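Local structure of isoaspartyl dipeptidase (Fervidobacterium islandicum, 7CDH) at residues A[201-206]-A[232-237]; A[221-226]-A[246-251]; A[263-268]-A[315-320]; A[280-285]-A[329-334]. The protein probably hydrolyses beta-aspartyl (isoaspartyl) dipeptides as a zinc-dependent M38 metallopeptidase of the amidohydrolase family, an activity associated with the repair of damaged proteins. All coordinates share one frame; numbering follows the deposited sequence.

Interaction 1. Residues A[201-206]-A[232-237]; sequences RGIEYL and FEQGLE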
loop_
_atom_site.group_PDB
_atom_site.type_symbol
_atom_site.label_atom_id
_atom_site.label_comp_id
_atom_site.label_asym_id
_atom_site.label_seq_id
_atom_site.Cartn_x
_atom_site.Cartn_y
_atom_site.Cartn_z
ATOM N N ARG A 201 -29.674 13.167 19.536
ATOM C CA ARG A 201 -30.057 12.407 18.322
ATOM C C ARG A 201 -30.470 10.968 18.671
ATOM O O ARG A 201 -31.173 10.370 17.867
ATOM C CB ARG A 201 -28.908 12.449 17.317
ATOM C CG ARG A 201 -28.734 13.794 16.620
ATOM C CD ARG A 201 -27.473 13.879 15.770
ATOM N NE ARG A 201 -26.263 13.817 16.592
ATOM C CZ ARG A 201 -25.005 13.910 16.146
ATOM N NH1 ARG A 201 -24.775 14.094 14.858
ATOM N NH2 ARG A 201 -23.984 13.830 16.994
ATOM N N GLY A 202 -30.087 10.404 19.815
ATOM C CA GLY A 202 -30.456 9.016 20.186
ATOM C C GLY A 202 -30.275 8.042 19.022
ATOM O O GLY A 202 -29.196 8.052 18.439
ATOM N N ILE A 203 -31.309 7.257 18.677
ATOM C CA ILE A 203 -31.315 6.254 17.586
ATOM C C ILE A 203 -32.036 6.774 16.328
ATOM O O ILE A 203 -32.523 5.935 15.549
ATOM C CB ILE A 203 -31.875 4.906 18.063
ATOM C CG1 ILE A 203 -33.317 4.976 18.577
ATOM C CG2 ILE A 203 -30.924 4.273 19.081
ATOM C CD1 ILE A 203 -33.980 3.588 18.749
ATOM N N GLU A 204 -31.988 8.077 16.052
ATOM C CA GLU A 204 -32.366 8.697 14.744
ATOM C C GLU A 204 -31.878 7.838 13.550
ATOM O O GLU A 204 -32.678 7.431 12.691
ATOM C CB GLU A 204 -31.737 10.084 14.678
ATOM C CG GLU A 204 -32.554 11.161 14.003
ATOM C CD GLU A 204 -32.086 12.550 14.451
ATOM O OE1 GLU A 204 -32.712 13.131 15.406
ATOM O OE2 GLU A 204 -31.060 13.032 13.893
ATOM N N TYR A 205 -30.581 7.581 13.449
ATOM C CA TYR A 205 -29.988 6.860 12.297
ATOM C C TYR A 205 -30.666 5.506 12.095
ATOM O O TYR A 205 -30.754 5.082 10.932
ATOM C CB TYR A 205 -28.497 6.632 12.537
ATOM C CG TYR A 205 -27.615 7.831 12.326
ATOM C CD1 TYR A 205 -28.048 8.970 11.664
ATOM C CD2 TYR A 205 -26.301 7.778 12.737
ATOM C CE1 TYR A 205 -27.198 10.042 11.438
ATOM C CE2 TYR A 205 -25.439 8.837 12.519
ATOM C CZ TYR A 205 -25.883 9.969 11.865
ATOM O OH TYR A 205 -24.990 10.972 11.672
ATOM N N LEU A 206 -31.089 4.832 13.171
ATOM C CA LEU A 206 -31.691 3.473 13.065
ATOM C C LEU A 206 -33.048 3.578 12.353
ATOM O O LEU A 206 -33.319 2.744 11.445
ATOM C CB LEU A 206 -31.776 2.797 14.436
ATOM C CG LEU A 206 -30.501 2.080 14.886
ATOM C CD1 LEU A 206 -29.350 3.043 15.080
ATOM C CD2 LEU A 206 -30.727 1.322 16.180
ATOM N N PHE A 232 -35.368 5.073 26.218
ATOM C CA PHE A 232 -36.089 3.781 26.310
ATOM C C PHE A 232 -37.427 3.869 25.572
ATOM O O PHE A 232 -37.789 2.884 24.865
ATOM C CB PHE A 232 -36.245 3.318 27.749
ATOM C CG PHE A 232 -37.010 2.032 27.837
ATOM C CD1 PHE A 232 -36.450 0.857 27.370
ATOM C CD2 PHE A 232 -38.314 2.010 28.322
ATOM C CE1 PHE A 232 -37.147 -0.341 27.466
ATOM C CE2 PHE A 232 -39.014 0.819 28.390
ATOM C CZ PHE A 232 -38.426 -0.356 27.982
ATOM N N GLU A 233 -38.109 5.011 25.616
ATOM C CA GLU A 233 -39.386 5.136 24.871
ATOM C C GLU A 233 -39.091 5.239 23.354
ATOM O O GLU A 233 -39.830 4.600 22.585
ATOM C CB GLU A 233 -40.343 6.092 25.606
ATOM C CG GLU A 233 -39.962 7.561 25.670
ATOM C CD GLU A 233 -40.893 8.394 26.562
ATOM O OE1 GLU A 233 -41.275 9.542 26.161
ATOM O OE2 GLU A 233 -41.252 7.893 27.668
ATOM N N GLN A 234 -37.973 5.819 22.903
ATOM C CA GLN A 234 -37.519 5.659 21.488
ATOM C C GLN A 234 -37.286 4.155 21.216
ATOM O O GLN A 234 -37.649 3.642 20.110
ATOM C CB GLN A 234 -36.268 6.495 21.219
ATOM C CG GLN A 234 -36.457 7.847 20.524
ATOM C CD GLN A 234 -35.270 8.204 19.620
ATOM O OE1 GLN A 234 -34.079 8.161 19.995
ATOM N NE2 GLN A 234 -35.575 8.547 18.371
ATOM N N GLY A 235 -36.742 3.424 22.193
ATOM C CA GLY A 235 -36.525 1.967 22.086
ATOM C C GLY A 235 -37.811 1.179 21.882
ATOM O O GLY A 235 -37.832 0.259 21.010
ATOM N N LEU A 236 -38.861 1.472 22.661
ATOM C CA LEU A 236 -40.163 0.759 22.518
ATOM C C LEU A 236 -40.793 1.095 21.169
ATOM O O LEU A 236 -41.416 0.210 20.579
ATOM C CB LEU A 236 -41.107 1.107 23.665
ATOM C CG LEU A 236 -40.671 0.607 25.033
ATOM C CD1 LEU A 236 -41.672 1.023 26.090
ATOM C CD2 LEU A 236 -40.466 -0.896 25.025
ATOM N N GLU A 237 -40.581 2.288 20.638
ATOM C CA GLU A 237 -41.096 2.576 19.282
ATOM C C GLU A 237 -40.351 1.680 18.287
ATOM O O GLU A 237 -41.009 1.154 17.343
ATOM C CB GLU A 237 -41.008 4.056 18.932
ATOM C CG GLU A 237 -41.611 4.335 17.553
ATOM C CD GLU A 237 -43.007 3.751 17.321
ATOM O OE1 GLU A 237 -43.236 3.172 16.199
ATOM O OE2 GLU A 237 -43.855 3.853 18.282
#

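Interaction 2. Residues A[221-226]-A[246-251]; sequences YPTHMS and DLTALQ. With ZN (zinc ion), chain K.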
loop_
_atom_site.group_PDB
_atom_site.type_symbol
_atom_site.label_atom_id
_atom_site.label_comp_id
_atom_site.label_asym_id
_atom_site.label_seq_id
_atom_site.Cartn_x
_atom_site.Cartn_y
_atom_site.Cartn_z
ATOM N N TYR A 221 -29.128 -3.426 16.397
ATOM C CA TYR A 221 -29.173 -3.919 17.776
ATOM C C TYR A 221 -28.534 -2.854 18.631
ATOM O O TYR A 221 -27.357 -2.945 18.918
ATOM C CB TYR A 221 -28.397 -5.224 17.822
ATOM C CG TYR A 221 -28.454 -5.958 19.130
ATOM C CD1 TYR A 221 -29.656 -6.188 19.785
ATOM C CD2 TYR A 221 -27.307 -6.490 19.677
ATOM C CE1 TYR A 221 -29.707 -6.912 20.968
ATOM C CE2 TYR A 221 -27.338 -7.208 20.860
ATOM C CZ TYR A 221 -28.538 -7.418 21.511
ATOM O OH TYR A 221 -28.535 -8.161 22.652
ATOM N N PRO A 222 -29.265 -1.784 18.990
ATOM C CA PRO A 222 -28.722 -0.747 19.870
ATOM C C PRO A 222 -28.621 -1.227 21.322
ATOM O O PRO A 222 -29.470 -1.959 21.697
ATOM C CB PRO A 222 -29.753 0.369 19.745
ATOM C CG PRO A 222 -31.051 -0.364 19.510
ATOM C CD PRO A 222 -30.650 -1.504 18.587
ATOM N N THR A 223 -27.633 -0.770 22.096
ATOM C CA THR A 223 -27.509 -1.078 23.546
ATOM C C THR A 223 -27.547 0.237 24.341
ATOM O O THR A 223 -27.651 1.301 23.708
ATOM C CB THR A 223 -26.290 -1.978 23.820
ATOM O OG1 THR A 223 -26.314 -2.341 25.206
ATOM C CG2 THR A 223 -24.970 -1.324 23.478
ATOM N N HIS A 224 -27.474 0.155 25.675
ATOM C CA HIS A 224 -27.618 1.295 26.620
ATOM C C HIS A 224 -28.982 1.947 26.437
ATOM O O HIS A 224 -29.106 3.118 26.642
ATOM C CB HIS A 224 -26.491 2.327 26.451
ATOM C CG HIS A 224 -25.174 1.646 26.428
ATOM N ND1 HIS A 224 -24.825 0.735 27.399
ATOM C CD2 HIS A 224 -24.183 1.651 25.519
ATOM C CE1 HIS A 224 -23.665 0.204 27.099
ATOM N NE2 HIS A 224 -23.254 0.753 25.959
ATOM N N MET A 225 -29.969 1.178 26.041
ATOM C CA MET A 225 -31.307 1.703 25.695
ATOM C C MET A 225 -32.167 1.952 26.947
ATOM O O MET A 225 -33.201 2.537 26.767
ATOM C CB MET A 225 -31.975 0.740 24.722
ATOM C CG MET A 225 -31.288 0.813 23.373
ATOM S SD MET A 225 -31.264 2.479 22.660
ATOM C CE MET A 225 -33.008 2.712 22.319
ATOM N N SER A 226 -31.687 1.667 28.163
ATOM C CA SER A 226 -32.309 2.142 29.429
ATOM C C SER A 226 -31.538 3.329 30.016
ATOM O O SER A 226 -31.822 3.704 31.114
ATOM C CB SER A 226 -32.477 1.026 30.444
ATOM O OG SER A 226 -31.236 0.461 30.848
ATOM N N ASP A 246 -31.135 -3.661 23.553
ATOM C CA ASP A 246 -30.322 -4.200 24.667
ATOM C C ASP A 246 -30.273 -3.135 25.748
ATOM O O ASP A 246 -30.156 -1.962 25.427
ATOM C CB ASP A 246 -28.914 -4.614 24.235
ATOM C CG ASP A 246 -28.115 -5.281 25.353
ATOM O OD1 ASP A 246 -28.613 -6.265 25.916
ATOM O OD2 ASP A 246 -27.004 -4.810 25.669
ATOM N N LEU A 247 -30.443 -3.558 26.983
ATOM C CA LEU A 247 -30.443 -2.706 28.189
ATOM C C LEU A 247 -29.241 -3.147 29.020
ATOM O O LEU A 247 -28.989 -4.377 29.148
ATOM C CB LEU A 247 -31.745 -2.934 28.972
ATOM C CG LEU A 247 -33.046 -2.884 28.173
ATOM C CD1 LEU A 247 -34.252 -3.219 29.057
ATOM C CD2 LEU A 247 -33.238 -1.524 27.519
ATOM N N THR A 248 -28.501 -2.206 29.566
ATOM C CA THR A 248 -27.335 -2.586 30.386
ATOM C C THR A 248 -27.890 -3.083 31.719
ATOM O O THR A 248 -28.584 -2.314 32.416
ATOM C CB THR A 248 -26.329 -1.443 30.507
ATOM O OG1 THR A 248 -26.001 -1.031 29.179
ATOM C CG2 THR A 248 -25.101 -1.887 31.258
ATOM N N ALA A 249 -27.600 -4.328 32.039
ATOM C CA ALA A 249 -27.937 -4.949 33.333
ATOM C C ALA A 249 -27.586 -4.005 34.488
ATOM O O ALA A 249 -26.584 -3.276 34.416
ATOM C CB ALA A 249 -27.212 -6.261 33.470
ATOM N N LEU A 250 -28.393 -4.058 35.543
ATOM C CA LEU A 250 -28.084 -3.439 36.850
ATOM C C LEU A 250 -26.852 -4.155 37.406
ATOM O O LEU A 250 -26.820 -5.394 37.353
ATOM C CB LEU A 250 -29.305 -3.579 37.759
ATOM C CG LEU A 250 -29.624 -2.359 38.609
ATOM C CD1 LEU A 250 -30.080 -1.220 37.722
ATOM C CD2 LEU A 250 -30.681 -2.714 39.650
ATOM N N GLN A 251 -25.834 -3.398 37.801
ATOM C CA GLN A 251 -24.602 -3.947 38.435
ATOM C C GLN A 251 -24.905 -4.193 39.918
ATOM O O GLN A 251 -25.506 -3.351 40.574
ATOM C CB GLN A 251 -23.426 -2.979 38.210
ATOM C CG GLN A 251 -23.140 -2.659 36.738
ATOM C CD GLN A 251 -22.771 -3.849 35.875
ATOM O OE1 GLN A 251 -21.912 -4.657 36.237
ATOM N NE2 GLN A 251 -23.459 -3.983 34.738
HETATM ZN ZN ZN K . -21.100 0.868 25.081
HETATM O O HOH W 1 -24.902 -3.011 27.866
HETATM O O HOH W 2 -29.082 0.536 29.411
#

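Interaction 3. Residues A[263-268]-A[315-320]; sequences TTIDAI and RKVLEK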
loop_
_atom_site.group_PDB
_atom_site.type_symbol
_atom_site.label_atom_id
_atom_site.label_comp_id
_atom_site.label_asym_id
_atom_site.label_seq_id
_atom_site.Cartn_x
_atom_site.Cartn_y
_atom_site.Cartn_z
ATOM N N THR A 263 -34.447 2.819 35.873
ATOM C CA THR A 263 -33.448 1.754 35.765
ATOM C C THR A 263 -33.894 0.727 34.736
ATOM O O THR A 263 -35.033 0.809 34.254
ATOM C CB THR A 263 -33.237 1.097 37.120
ATOM O OG1 THR A 263 -34.407 0.302 37.304
ATOM C CG2 THR A 263 -33.026 2.135 38.202
ATOM N N THR A 264 -32.987 -0.201 34.436
ATOM C CA THR A 264 -33.239 -1.407 33.621
ATOM C C THR A 264 -34.426 -2.190 34.222
ATOM O O THR A 264 -35.222 -2.721 33.443
ATOM C CB THR A 264 -31.929 -2.184 33.437
ATOM O OG1 THR A 264 -31.177 -1.398 32.516
ATOM C CG2 THR A 264 -32.122 -3.561 32.841
ATOM N N ILE A 265 -34.552 -2.271 35.543
ATOM C CA ILE A 265 -35.715 -2.952 36.194
ATOM C C ILE A 265 -37.029 -2.289 35.721
ATOM O O ILE A 265 -37.941 -3.010 35.253
ATOM C CB ILE A 265 -35.630 -2.964 37.741
ATOM C CG1 ILE A 265 -34.241 -3.294 38.304
ATOM C CG2 ILE A 265 -36.666 -3.936 38.276
ATOM C CD1 ILE A 265 -33.728 -4.638 37.886
ATOM N N ASP A 266 -37.136 -0.965 35.820
ATOM C CA ASP A 266 -38.333 -0.224 35.351
ATOM C C ASP A 266 -38.533 -0.522 33.870
ATOM O O ASP A 266 -39.672 -0.810 33.453
ATOM C CB ASP A 266 -38.202 1.273 35.612
ATOM C CG ASP A 266 -38.010 1.586 37.088
ATOM O OD1 ASP A 266 -38.782 1.011 37.930
ATOM O OD2 ASP A 266 -37.067 2.372 37.398
ATOM N N ALA A 267 -37.457 -0.453 33.096
ATOM C CA ALA A 267 -37.500 -0.657 31.636
ATOM C C ALA A 267 -38.134 -2.022 31.322
ATOM O O ALA A 267 -39.019 -2.094 30.457
ATOM C CB ALA A 267 -36.099 -0.511 31.094
ATOM N N ILE A 268 -37.681 -3.076 31.983
ATOM C CA ILE A 268 -38.135 -4.469 31.700
ATOM C C ILE A 268 -39.630 -4.604 32.062
ATOM O O ILE A 268 -40.376 -5.344 31.353
ATOM C CB ILE A 268 -37.248 -5.475 32.461
ATOM C CG1 ILE A 268 -35.868 -5.541 31.814
ATOM C CG2 ILE A 268 -37.901 -6.861 32.565
ATOM C CD1 ILE A 268 -34.879 -6.369 32.584
ATOM N N ARG A 315 -32.913 -11.564 39.036
ATOM C CA ARG A 315 -33.397 -11.689 40.428
ATOM C C ARG A 315 -34.135 -10.404 40.832
ATOM O O ARG A 315 -35.154 -10.519 41.539
ATOM C CB ARG A 315 -32.251 -12.015 41.383
ATOM C CG ARG A 315 -31.822 -13.471 41.320
ATOM C CD ARG A 315 -30.793 -13.806 42.364
ATOM N NE ARG A 315 -31.435 -13.894 43.664
ATOM C CZ ARG A 315 -30.867 -14.377 44.776
ATOM N NH1 ARG A 315 -29.622 -14.820 44.759
ATOM N NH2 ARG A 315 -31.562 -14.419 45.905
ATOM N N LYS A 316 -33.709 -9.225 40.380
ATOM C CA LYS A 316 -34.411 -7.975 40.768
ATOM C C LYS A 316 -35.777 -7.900 40.081
ATOM O O LYS A 316 -36.698 -7.303 40.668
ATOM C CB LYS A 316 -33.580 -6.724 40.482
ATOM C CG LYS A 316 -32.482 -6.431 41.497
ATOM C CD LYS A 316 -32.895 -6.502 42.948
ATOM C CE LYS A 316 -31.992 -5.678 43.847
ATOM N NZ LYS A 316 -31.828 -6.275 45.197
ATOM N N VAL A 317 -35.927 -8.478 38.893
ATOM C CA VAL A 317 -37.216 -8.421 38.149
ATOM C C VAL A 317 -38.206 -9.421 38.792
ATOM O O VAL A 317 -39.372 -9.048 38.992
ATOM C CB VAL A 317 -37.004 -8.628 36.637
ATOM C CG1 VAL A 317 -38.328 -8.582 35.860
ATOM C CG2 VAL A 317 -36.050 -7.585 36.082
ATOM N N LEU A 318 -37.740 -10.600 39.206
ATOM C CA LEU A 318 -38.565 -11.617 39.885
ATOM C C LEU A 318 -39.216 -10.993 41.129
ATOM O O LEU A 318 -40.435 -11.177 41.310
ATOM C CB LEU A 318 -37.694 -12.813 40.262
ATOM C CG LEU A 318 -37.175 -13.658 39.107
ATOM C CD1 LEU A 318 -36.340 -14.822 39.631
ATOM C CD2 LEU A 318 -38.305 -14.138 38.207
ATOM N N GLU A 319 -38.435 -10.294 41.946
ATOM C CA GLU A 319 -38.878 -9.590 43.182
ATOM C C GLU A 319 -39.953 -8.526 42.888
ATOM O O GLU A 319 -40.459 -7.944 43.851
ATOM C CB GLU A 319 -37.693 -8.891 43.859
ATOM C CG GLU A 319 -36.655 -9.837 44.427
ATOM C CD GLU A 319 -35.415 -9.177 45.024
ATOM O OE1 GLU A 319 -35.391 -7.896 45.180
ATOM O OE2 GLU A 319 -34.468 -9.951 45.339
ATOM N N LYS A 320 -40.239 -8.222 41.625
ATOM C CA LYS A 320 -41.354 -7.325 41.230
ATOM C C LYS A 320 -42.567 -8.159 40.762
ATOM O O LYS A 320 -43.525 -7.580 40.219
ATOM C CB LYS A 320 -40.863 -6.348 40.158
ATOM C CG LYS A 320 -39.973 -5.227 40.672
ATOM C CD LYS A 320 -40.390 -3.873 40.138
ATOM C CE LYS A 320 -39.627 -2.720 40.756
ATOM N NZ LYS A 320 -39.578 -2.811 42.238
#

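Interaction 4. Residues A[280-285]-A[329-334]; sequences VTISSD and KISTTN. With ZN (zinc ion), chain L.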
loop_
_atom_site.group_PDB
_atom_site.type_symbol
_atom_site.label_atom_id
_atom_site.label_comp_id
_atom_site.label_asym_id
_atom_site.label_seq_id
_atom_site.Cartn_x
_atom_site.Cartn_y
_atom_site.Cartn_z
ATOM N N VAL A 280 -36.459 -7.488 23.915
ATOM C CA VAL A 280 -35.579 -6.869 24.935
ATOM C C VAL A 280 -34.520 -7.878 25.314
ATOM O O VAL A 280 -34.877 -9.037 25.489
ATOM C CB VAL A 280 -36.387 -6.407 26.151
ATOM C CG1 VAL A 280 -35.468 -6.156 27.335
ATOM C CG2 VAL A 280 -37.162 -5.160 25.800
ATOM N N THR A 281 -33.253 -7.455 25.319
ATOM C CA THR A 281 -32.146 -8.263 25.887
ATOM C C THR A 281 -31.542 -7.429 27.006
ATOM O O THR A 281 -31.788 -6.237 27.030
ATOM C CB THR A 281 -31.129 -8.720 24.828
ATOM O OG1 THR A 281 -30.480 -7.547 24.355
ATOM C CG2 THR A 281 -31.737 -9.473 23.665
ATOM N N ILE A 282 -30.823 -8.066 27.909
ATOM C CA ILE A 282 -29.870 -7.367 28.804
ATOM C C ILE A 282 -28.442 -7.898 28.587
ATOM O O ILE A 282 -28.243 -9.066 28.111
ATOM C CB ILE A 282 -30.328 -7.494 30.265
ATOM C CG1 ILE A 282 -30.356 -8.947 30.733
ATOM C CG2 ILE A 282 -31.666 -6.793 30.444
ATOM C CD1 ILE A 282 -30.443 -9.091 32.238
ATOM N N SER A 283 -27.471 -7.065 28.963
ATOM C CA SER A 283 -26.023 -7.385 28.877
ATOM C C SER A 283 -25.268 -6.742 30.048
ATOM O O SER A 283 -25.683 -5.661 30.530
ATOM C CB SER A 283 -25.488 -6.947 27.537
ATOM O OG SER A 283 -25.503 -5.529 27.417
ATOM N N SER A 284 -24.184 -7.365 30.495
ATOM C CA SER A 284 -23.393 -6.861 31.651
ATOM C C SER A 284 -22.631 -5.621 31.238
ATOM O O SER A 284 -22.470 -4.703 32.093
ATOM C CB SER A 284 -22.443 -7.877 32.160
ATOM O OG SER A 284 -21.686 -8.434 31.095
ATOM N N ASP A 285 -22.163 -5.604 29.989
ATOM C CA ASP A 285 -21.051 -4.712 29.582
ATOM C C ASP A 285 -19.836 -5.053 30.460
ATOM O O ASP A 285 -19.193 -4.137 31.000
ATOM C CB ASP A 285 -21.469 -3.251 29.730
ATOM C CG ASP A 285 -20.713 -2.348 28.786
ATOM O OD1 ASP A 285 -20.000 -2.903 27.964
ATOM O OD2 ASP A 285 -20.890 -1.107 28.842
ATOM N N LYS A 329 -36.427 -14.752 29.147
ATOM C CA LYS A 329 -36.388 -14.466 27.700
ATOM C C LYS A 329 -35.249 -13.494 27.404
ATOM O O LYS A 329 -34.697 -13.604 26.306
ATOM C CB LYS A 329 -37.711 -13.866 27.223
ATOM C CG LYS A 329 -38.860 -14.852 27.164
ATOM C CD LYS A 329 -40.146 -14.165 26.776
ATOM C CE LYS A 329 -41.289 -15.125 26.567
ATOM N NZ LYS A 329 -42.390 -14.428 25.871
ATOM N N ILE A 330 -34.936 -12.586 28.335
ATOM C CA ILE A 330 -34.003 -11.447 28.096
ATOM C C ILE A 330 -32.537 -11.918 28.012
ATOM O O ILE A 330 -31.682 -11.140 27.538
ATOM C CB ILE A 330 -34.165 -10.371 29.177
ATOM C CG1 ILE A 330 -33.793 -10.882 30.561
ATOM C CG2 ILE A 330 -35.549 -9.764 29.126
ATOM C CD1 ILE A 330 -34.092 -9.868 31.647
ATOM N N SER A 331 -32.269 -13.113 28.507
ATOM C CA SER A 331 -30.926 -13.709 28.652
ATOM C C SER A 331 -30.898 -15.105 28.049
ATOM O O SER A 331 -29.851 -15.708 28.115
ATOM C CB SER A 331 -30.488 -13.734 30.088
ATOM O OG SER A 331 -30.387 -12.406 30.562
ATOM N N THR A 332 -31.955 -15.567 27.401
ATOM C CA THR A 332 -31.944 -16.899 26.772
ATOM C C THR A 332 -32.570 -16.771 25.384
ATOM O O THR A 332 -31.850 -16.706 24.402
ATOM C CB THR A 332 -32.572 -17.946 27.719
ATOM O OG1 THR A 332 -33.981 -17.759 27.930
ATOM C CG2 THR A 332 -31.889 -17.979 29.071
ATOM N N THR A 333 -33.885 -16.729 25.297
ATOM C CA THR A 333 -34.595 -16.791 23.995
ATOM C C THR A 333 -34.190 -15.582 23.154
ATOM O O THR A 333 -33.960 -15.792 21.982
ATOM C CB THR A 333 -36.113 -16.846 24.226
ATOM O OG1 THR A 333 -36.243 -17.969 25.090
ATOM C CG2 THR A 333 -36.916 -17.002 22.954
ATOM N N ASN A 334 -34.196 -14.366 23.718
ATOM C CA ASN A 334 -34.088 -13.129 22.902
ATOM C C ASN A 334 -32.671 -13.012 22.309
ATOM O O ASN A 334 -32.535 -12.790 21.101
ATOM C CB ASN A 334 -34.582 -11.888 23.654
ATOM C CG ASN A 334 -36.060 -11.943 23.986
ATOM O OD1 ASN A 334 -36.797 -12.746 23.417
ATOM N ND2 ASN A 334 -36.505 -11.098 24.905
HETATM ZN ZN ZN L . -19.609 -1.872 25.867
HETATM O O HOH W 3 -28.223 -11.570 28.983
#

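Interaction 1. Residues A[201-206]-A[232-237]
Gln-234 reaches out from helix 229-240 and brings OE1 of its terminal amide to the Gly-202 to Ile-203 backbone, sliding past the Ile-203 side chain, which points the opposite way. Its OE1 accepts the amide hydrogen of Ile-203 N at 3.2 Å. The bond is fairly straight at the hydrogen (162°), although the donor lies 26° off the carbonyl plane. The same OE1 meets Ile-203 CG1 at 3.6 Å. Ile-203 CD1 comes within 3.9 Å of Gln-234 O, near Gly-235. With CG1 of Ile-203 set between its own backbone N and carbonyl carbon (chi1 60°), the longer branch is swung toward Gln-234. The arrangement joins two successive outer helices of a beta/alpha barrel: Ile-203 is the N-cap of helix 204-212, and the short strand 220-223 leads on to helix 229-240. A type II' turn from Arg-201 to Glu-204, closed by Glu-204 N to Arg-201 O at 3.0 Å, presents the Ile-203 amide to the glutamine. Gly-202 has a positive phi there, and a CB on it would probably run into Gln-234 OE1. Arg-201 forms a salt bridge with Glu-214 of the second subunit.

Interaction 2. Residues A[221-226]-A[246-251]
Asp-246 carries the close-knit half of this contact, its carboxylate lying alongside Thr-223 and its CB coming obliquely to the Tyr-221 ring near CZ. Thr-223 OG1 donates to Asp-246 OD2 at 2.6 Å, meeting its anti side; OG1 lies anti to its own backbone N (chi1 -174°), which brings it beside the acid. Ser-283 also bonds OD2, and Thr-281 bonds both OD1 and the Tyr-221 hydroxyl. With an alanine here, the Thr-223, Ser-283 and Thr-281 hydroxyls would probably lose their carboxylate partner. Backbone bonds join the parallel strands and run on into the loop after the first: Asp-246 N to Pro-222 O (3.0 Å) and Met-225 N to Asp-246 O (3.2 Å). Leu-247 CD2 packs on Met-225 CB at 3.8 Å. Toward the strand ends, water takes over. One water links Thr-223 OG1 with Thr-248 OG1, another bridges Ser-226 OG and Thr-248 N. His-224 ND1 donates to Thr-248 OG1 at 2.8 Å, the hydroxyl sitting 19° out of the ring plane at its edge. His-224 NE2 binds zinc at 2.3 Å, a site completed by His-195 and Glu-156. Thr-248 is thus a second-shell acceptor that probably restrains the imidazole's rotation and helps aim NE2 at the metal.

Interaction 3. Residues A[263-268]-A[315-320]
Two helices of the outer layer of the beta/alpha barrel, 264-273 and 309-318, meet here near the start of one and the end of the other. Ile-265 lies across Lys-316, its CD1 against Lys-316 CB at 3.3 Å, and that same methyl reaches Val-317 CG2 at 4.2 Å as the two side chains slide past each other. The other branch, CG2, meets Lys-320 CE at 4.0 Å, the two side chains crossing at about a right angle. One turn further on, Ile-268 CG2 meets Val-317 CG1 at 3.7 Å, again with the side chains nearly perpendicular. Val-317 holds CG1 anti to its backbone N (chi1 180°), so that both methyls are offered to Ile-268. Leu-250 adds to the apolar patch beside Ile-265, while Ile-282 and Ile-330 pack on Ile-268 from the barrel side. The first helix begins with a capping box: Thr-263 N donates to Asp-266 OD2 at 3.1 Å, and Asp-266 N returns a weak bond to Thr-263 OG1. Lys-316 bends its amine away from the isoleucine, its NZ 3.9 Å from Glu-319 OE1, a long salt bridge. With no hydrogen bond across the contact, the helices are held together by methyl and methylene groups, and the lysines contribute their aliphatic stems while their charged ends lie at the margin.

Interaction 4. Residues A[280-285]-A[329-334]
Asn-334 ND2 is gripped by two backbone carbonyls, those of Val-280 and Leu-277. The bond to Val-280 O is 2.7 Å long with an angle of 157° at the hydrogen, and the oxygen lies close to the amide plane of Asn-334, so the pair of acceptors probably fixes which way the amide is turned. Alongside, Thr-281 CG2 touches Asn-334 CB at 3.7 Å. Ile-330 O takes the backbone amide of Ile-282 N at 3.2 Å, and Thr-281 CA makes a CH...O contact to the same oxygen. Segment 329-334, the turn leading into helix 333-339, packs against strand 280-283, an inner strand of the beta/alpha barrel. Ile-330 stands against the strand with CG1 between its backbone N and carbonyl carbon (chi1 64°), which places CD1 on Ile-282 CD1 at 3.8 Å and leaves CG2 beside Val-280 CG1. A glycine in its place would probably open a gap between Ile-282, Val-280 and Ile-268 of helix 264-273. A water joins the two segments, donating to Ile-282 O and accepting from Ser-331 OG at 2.8 Å. Beyond the strand, Asp-285 OD1 binds zinc at 2.4 Å, together with His-61, His-63 and Glu-156.

How the interactions relate
Interaction 1 joins successive outer helices and interaction 2 the strands 220-223 and 245-248 inside them; their segments alternate along the chain and touch through Met-225, with centres about 13 Å apart. Interactions 3 and 4 follow later and alternate in the same way, meeting where Ile-268 packs on Ile-282 and Ile-330. The closest centres, about 9 Å apart, are those of interactions 2 and 4, whose strands 245-248 and 280-283 are neighbours in one parallel sheet. Helix 264-273 links interactions 2 and 3 through Thr-264. The contacts therefore run from the helical shell to the barrel interior, where interactions 2 and 4 each carry a ligand of one of the two zinc ions.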